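Local coordinates for coiled-coil and C2 domain-containing protein 1-like (Drosophila melanogaster, PDB 6EI6), which binds phosphatidylinositol monophosphates and regulates endosomal protein sorting by the ESCRT pathway, probably by preventing inappropriate polymerisation of the ESCRT-III subunit Shrub, at residues F146-K157 with F173-F184. Residues are numbered along the deposited sequence; the frame is centred on the assembly and turned at random.
With SO4 (sulfate ion), chain D.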
loop_
_atom_site.group_PDB
_atom_site.type_symbol
_atom_site.label_atom_id
_atom_site.label_comp_id
_atom_site.label_asym_id
_atom_site.label_seq_id
_atom_site.Cartn_x
_atom_site.Cartn_y
_atom_site.Cartn_z
ATOM N N PHE A 146 -3.702 -8.828 -13.617
ATOM C CA PHE A 146 -3.483 -9.180 -12.216
ATOM C C PHE A 146 -3.106 -10.655 -12.120
ATOM O O PHE A 146 -3.898 -11.512 -12.543
ATOM C CB PHE A 146 -4.746 -8.891 -11.385
ATOM C CG PHE A 146 -4.580 -9.197 -9.929
ATOM C CD1 PHE A 146 -4.602 -10.507 -9.467
ATOM C CD2 PHE A 146 -4.355 -8.177 -9.024
ATOM C CE1 PHE A 146 -4.404 -10.791 -8.133
ATOM C CE2 PHE A 146 -4.158 -8.455 -7.683
ATOM C CZ PHE A 146 -4.185 -9.762 -7.237
ATOM N N PRO A 147 -1.961 -11.016 -11.543
ATOM C CA PRO A 147 -1.553 -12.430 -11.555
ATOM C C PRO A 147 -2.457 -13.294 -10.681
ATOM O O PRO A 147 -2.846 -12.896 -9.581
ATOM C CB PRO A 147 -0.114 -12.393 -11.017
ATOM C CG PRO A 147 -0.044 -11.170 -10.192
ATOM C CD PRO A 147 -1.032 -10.171 -10.771
ATOM N N LEU A 148 -2.798 -14.486 -11.183
ATOM C CA LEU A 148 -3.584 -15.439 -10.399
ATOM C C LEU A 148 -2.808 -16.741 -10.208
ATOM O O LEU A 148 -1.571 -16.731 -10.202
ATOM C CB LEU A 148 -4.946 -15.692 -11.053
ATOM C CG LEU A 148 -5.879 -14.468 -11.142
ATOM C CD1 LEU A 148 -7.216 -14.798 -11.759
ATOM C CD2 LEU A 148 -6.106 -13.801 -9.795
ATOM N N LEU A 149 -3.520 -17.860 -10.055
ATOM C CA LEU A 149 -2.896 -19.130 -9.681
ATOM C C LEU A 149 -2.185 -19.781 -10.857
ATOM O O LEU A 149 -2.704 -19.809 -11.978
ATOM C CB LEU A 149 -3.930 -20.109 -9.134
ATOM C CG LEU A 149 -4.579 -19.794 -7.791
ATOM C CD1 LEU A 149 -3.564 -19.224 -6.797
ATOM C CD2 LEU A 149 -5.766 -18.855 -8.002
ATOM N N ASN A 150 -1.008 -20.345 -10.566
ATOM C CA ASN A 150 -0.107 -20.944 -11.547
ATOM C C ASN A 150 -0.025 -20.059 -12.777
ATOM O O ASN A 150 -0.801 -20.233 -13.724
ATOM C CB ASN A 150 -0.560 -22.357 -11.898
ATOM C CG ASN A 150 -0.402 -23.310 -10.735
ATOM O OD1 ASN A 150 -1.371 -23.933 -10.297
ATOM N ND2 ASN A 150 0.821 -23.418 -10.215
ATOM N N ASP A 151 0.934 -19.132 -12.752
ATOM C CA ASP A 151 0.891 -17.911 -13.549
ATOM C C ASP A 151 0.311 -18.160 -14.937
ATOM O O ASP A 151 0.777 -19.037 -15.672
ATOM C CB ASP A 151 2.300 -17.297 -13.648
ATOM C CG ASP A 151 3.293 -18.188 -14.390
ATOM O OD1 ASP A 151 3.222 -19.431 -14.237
ATOM O OD2 ASP A 151 4.151 -17.634 -15.120
ATOM N N GLU A 152 -0.741 -17.411 -15.275
ATOM C CA GLU A 152 -1.323 -16.367 -14.421
ATOM C C GLU A 152 -2.822 -16.441 -14.611
ATOM O O GLU A 152 -3.382 -17.539 -14.761
ATOM C CB GLU A 152 -0.831 -14.955 -14.821
ATOM C CG GLU A 152 0.277 -14.313 -13.975
ATOM C CD GLU A 152 0.675 -12.900 -14.469
ATOM O OE1 GLU A 152 -0.226 -12.084 -14.801
ATOM O OE2 GLU A 152 1.895 -12.604 -14.525
ATOM N N SER A 153 -3.439 -15.248 -14.580
ATOM C CA SER A 153 -4.564 -14.898 -15.443
ATOM C C SER A 153 -5.070 -13.488 -15.163
ATOM O O SER A 153 -4.276 -12.547 -15.119
ATOM C CB SER A 153 -5.708 -15.910 -15.329
ATOM O OG SER A 153 -5.563 -16.949 -16.295
ATOM N N PHE A 154 -6.383 -13.353 -14.985
ATOM C CA PHE A 154 -7.156 -12.111 -14.898
ATOM C C PHE A 154 -6.649 -10.928 -15.710
ATOM O O PHE A 154 -5.688 -10.262 -15.319
ATOM C CB PHE A 154 -7.305 -11.622 -13.459
ATOM C CG PHE A 154 -8.272 -10.462 -13.343
ATOM C CD1 PHE A 154 -9.591 -10.606 -13.746
ATOM C CD2 PHE A 154 -7.856 -9.224 -12.896
ATOM C CE1 PHE A 154 -10.482 -9.549 -13.671
ATOM C CE2 PHE A 154 -8.754 -8.166 -12.819
ATOM C CZ PHE A 154 -10.066 -8.333 -13.197
ATOM N N LYS A 155 -7.344 -10.611 -16.794
ATOM C CA LYS A 155 -7.042 -9.454 -17.623
ATOM C C LYS A 155 -8.350 -8.760 -17.945
ATOM O O LYS A 155 -9.361 -9.422 -18.176
ATOM C CB LYS A 155 -6.321 -9.848 -18.936
ATOM C CG LYS A 155 -5.192 -10.885 -18.803
ATOM C CD LYS A 155 -3.999 -10.543 -19.713
ATOM C CE LYS A 155 -3.123 -11.771 -20.011
ATOM N NZ LYS A 155 -2.546 -11.817 -21.398
ATOM N N THR A 156 -8.333 -7.433 -17.954
ATOM C CA THR A 156 -9.517 -6.661 -18.297
ATOM C C THR A 156 -9.049 -5.306 -18.806
ATOM O O THR A 156 -7.848 -5.069 -18.942
ATOM C CB THR A 156 -10.476 -6.531 -17.105
ATOM O OG1 THR A 156 -11.460 -5.530 -17.400
ATOM C CG2 THR A 156 -9.735 -6.111 -15.845
ATOM N N LYS A 157 -10.000 -4.410 -19.091
ATOM C CA LYS A 157 -9.638 -3.105 -19.639
ATOM C C LYS A 157 -10.724 -2.078 -19.350
ATOM O O LYS A 157 -11.896 -2.420 -19.187
ATOM C CB LYS A 157 -9.382 -3.173 -21.153
ATOM C CG LYS A 157 -10.644 -3.227 -22.023
ATOM C CD LYS A 157 -10.319 -2.977 -23.489
ATOM C CE LYS A 157 -11.575 -2.930 -24.356
ATOM N NZ LYS A 157 -11.840 -4.251 -24.991
ATOM N N PHE A 173 -12.387 -2.619 -10.717
ATOM C CA PHE A 173 -12.478 -4.030 -11.064
ATOM C C PHE A 173 -12.161 -4.830 -9.815
ATOM O O PHE A 173 -11.227 -4.492 -9.086
ATOM C CB PHE A 173 -11.507 -4.418 -12.207
ATOM C CG PHE A 173 -11.508 -3.449 -13.379
ATOM C CD1 PHE A 173 -10.845 -2.228 -13.303
ATOM C CD2 PHE A 173 -12.168 -3.758 -14.553
ATOM C CE1 PHE A 173 -10.852 -1.335 -14.362
ATOM C CE2 PHE A 173 -12.172 -2.868 -15.619
ATOM C CZ PHE A 173 -11.517 -1.661 -15.522
ATOM N N LYS A 174 -12.949 -5.868 -9.545
ATOM C CA LYS A 174 -12.750 -6.709 -8.372
ATOM C C LYS A 174 -12.323 -8.103 -8.805
ATOM O O LYS A 174 -12.784 -8.618 -9.822
ATOM C CB LYS A 174 -14.015 -6.791 -7.520
ATOM C CG LYS A 174 -14.395 -5.486 -6.794
ATOM C CD LYS A 174 -15.576 -5.724 -5.836
ATOM C CE LYS A 174 -16.345 -4.445 -5.528
ATOM N NZ LYS A 174 -17.423 -4.658 -4.510
ATOM N N VAL A 175 -11.431 -8.719 -8.047
ATOM C CA VAL A 175 -11.022 -10.082 -8.342
ATOM C C VAL A 175 -10.989 -10.867 -7.031
ATOM O O VAL A 175 -10.955 -10.295 -5.937
ATOM C CB VAL A 175 -9.656 -10.125 -9.079
ATOM C CG1 VAL A 175 -8.500 -9.960 -8.106
ATOM C CG2 VAL A 175 -9.522 -11.408 -9.858
ATOM N N ASP A 176 -11.043 -12.196 -7.156
ATOM C CA ASP A 176 -11.005 -13.102 -6.011
ATOM C C ASP A 176 -9.576 -13.542 -5.721
ATOM O O ASP A 176 -8.850 -13.974 -6.622
ATOM C CB ASP A 176 -11.869 -14.339 -6.258
ATOM C CG ASP A 176 -13.288 -14.167 -5.763
ATOM O OD1 ASP A 176 -13.492 -13.459 -4.738
ATOM O OD2 ASP A 176 -14.203 -14.724 -6.422
ATOM N N ILE A 177 -9.189 -13.450 -4.457
ATOM C CA ILE A 177 -7.918 -13.976 -3.989
ATOM C C ILE A 177 -8.217 -15.033 -2.935
ATOM O O ILE A 177 -9.313 -15.081 -2.368
ATOM C CB ILE A 177 -7.014 -12.869 -3.415
ATOM C CG1 ILE A 177 -7.697 -12.229 -2.200
ATOM C CG2 ILE A 177 -6.693 -11.832 -4.489
ATOM C CD1 ILE A 177 -7.174 -10.855 -1.830
ATOM N N GLN A 178 -7.230 -15.891 -2.682
ATOM C CA GLN A 178 -7.267 -16.824 -1.556
ATOM C C GLN A 178 -6.117 -16.494 -0.613
ATOM O O GLN A 178 -4.988 -16.955 -0.817
ATOM C CB GLN A 178 -7.180 -18.270 -2.016
ATOM C CG GLN A 178 -8.338 -18.724 -2.859
ATOM C CD GLN A 178 -7.928 -18.917 -4.296
ATOM O OE1 GLN A 178 -7.079 -19.765 -4.608
ATOM N NE2 GLN A 178 -8.518 -18.123 -5.187
ATOM N N ARG A 179 -6.423 -15.724 0.436
ATOM C CA ARG A 179 -5.446 -15.434 1.478
ATOM C C ARG A 179 -4.788 -16.698 2.021
ATOM O O ARG A 179 -3.633 -16.653 2.467
ATOM C CB ARG A 179 -6.125 -14.668 2.608
ATOM C CG ARG A 179 -6.552 -13.282 2.218
ATOM C CD ARG A 179 -7.406 -12.652 3.284
ATOM N NE ARG A 179 -7.933 -11.352 2.871
ATOM C CZ ARG A 179 -7.320 -10.197 3.101
ATOM N NH1 ARG A 179 -6.158 -10.199 3.736
ATOM N NH2 ARG A 179 -7.860 -9.046 2.703
ATOM N N THR A 180 -5.499 -17.832 1.972
ATOM C CA THR A 180 -4.980 -19.078 2.529
ATOM C C THR A 180 -3.875 -19.676 1.661
ATOM O O THR A 180 -2.913 -20.245 2.187
ATOM C CB THR A 180 -6.120 -20.083 2.708
ATOM O OG1 THR A 180 -7.215 -19.445 3.376
ATOM C CG2 THR A 180 -5.663 -21.254 3.535
ATOM N N ASN A 181 -3.991 -19.570 0.337
ATOM C CA ASN A 181 -3.010 -20.179 -0.563
ATOM C C ASN A 181 -1.653 -19.493 -0.421
ATOM O O ASN A 181 -1.524 -18.291 -0.682
ATOM C CB ASN A 181 -3.487 -20.094 -2.016
ATOM C CG ASN A 181 -2.843 -21.150 -2.915
ATOM O OD1 ASN A 181 -3.463 -21.617 -3.868
ATOM N ND2 ASN A 181 -1.600 -21.540 -2.603
ATOM N N ARG A 182 -0.629 -20.262 -0.037
ATOM C CA ARG A 182 0.696 -19.673 0.145
ATOM C C ARG A 182 1.274 -19.120 -1.156
ATOM O O ARG A 182 2.129 -18.229 -1.113
ATOM C CB ARG A 182 1.660 -20.693 0.772
ATOM C CG ARG A 182 1.991 -21.896 -0.095
ATOM C CD ARG A 182 1.638 -23.196 0.643
ATOM N NE ARG A 182 1.638 -24.377 -0.228
ATOM C CZ ARG A 182 0.555 -24.878 -0.825
ATOM N NH1 ARG A 182 -0.628 -24.294 -0.668
ATOM N NH2 ARG A 182 0.658 -25.960 -1.591
ATOM N N GLN A 183 0.812 -19.594 -2.311
ATOM C CA GLN A 183 1.274 -19.012 -3.563
ATOM C C GLN A 183 0.531 -17.727 -3.919
ATOM O O GLN A 183 1.053 -16.921 -4.698
ATOM C CB GLN A 183 1.156 -20.028 -4.701
ATOM C CG GLN A 183 -0.106 -19.919 -5.540
ATOM C CD GLN A 183 0.069 -20.555 -6.921
ATOM O OE1 GLN A 183 1.195 -20.796 -7.371
ATOM N NE2 GLN A 183 -1.044 -20.847 -7.584
ATOM N N PHE A 184 -0.663 -17.504 -3.368
ATOM C CA PHE A 184 -1.235 -16.165 -3.448
ATOM C C PHE A 184 -0.456 -15.199 -2.572
ATOM O O PHE A 184 -0.312 -14.014 -2.906
ATOM C CB PHE A 184 -2.689 -16.175 -3.012
ATOM C CG PHE A 184 -3.657 -16.058 -4.136
ATOM C CD1 PHE A 184 -3.692 -14.920 -4.929
ATOM C CD2 PHE A 184 -4.553 -17.088 -4.394
ATOM C CE1 PHE A 184 -4.603 -14.810 -5.975
ATOM C CE2 PHE A 184 -5.468 -16.990 -5.422
ATOM C CZ PHE A 184 -5.495 -15.855 -6.222
HETATM S S SO4 D . -9.924 -7.756 -26.379
HETATM O O1 SO4 D . -10.217 -6.534 -25.623
HETATM O O2 SO4 D . -9.528 -8.825 -25.451
HETATM O O3 SO4 D . -11.115 -8.174 -27.134
HETATM O O4 SO4 D . -8.830 -7.490 -27.318
#
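V175, on the edge strand 171-176 of one sheet of the C2 domain, sends its two methyls onto two phenylalanine rings of 146-157. CG1 stands 4.2 Å from the centroid of the F146 ring, over its face, and CG2 lies 4.0 Å from that of F154. Both are CH-pi contacts: a beta-branched residue suits the place because its forked side chain can meet two rings at once, and phenylalanines because their flat faces receive methyls. F146 and F154 each have CG anti to the backbone N (chi1 -179° and -171°), which, with CB pointing at the other segment, carries both rings to V175. A backbone hydrogen bond from F146 N to F154 O ties the two arms of the loop together. The opposite face of F146 is covered by CD of P147.

Further apolar contacts extend this layer. The branched end of L148 serves two neighbours: CD2 lies 4.2 Å from V175 CG2 and equally near F184 CZ, at the edge of the F184 ring, in the first turn of helix 182-190. Toward the other end T156 meets the F173 ring with both branches, OG1 3.3 Å from CE2 and CG2 3.6 Å from CD2. Separately, the polar K157 O approaches that ring's edge.

Packing between the two segments is therefore chiefly apolar, closing one flank of the C2 beta-sandwich where the edge strands of its two sheets meet through side chains.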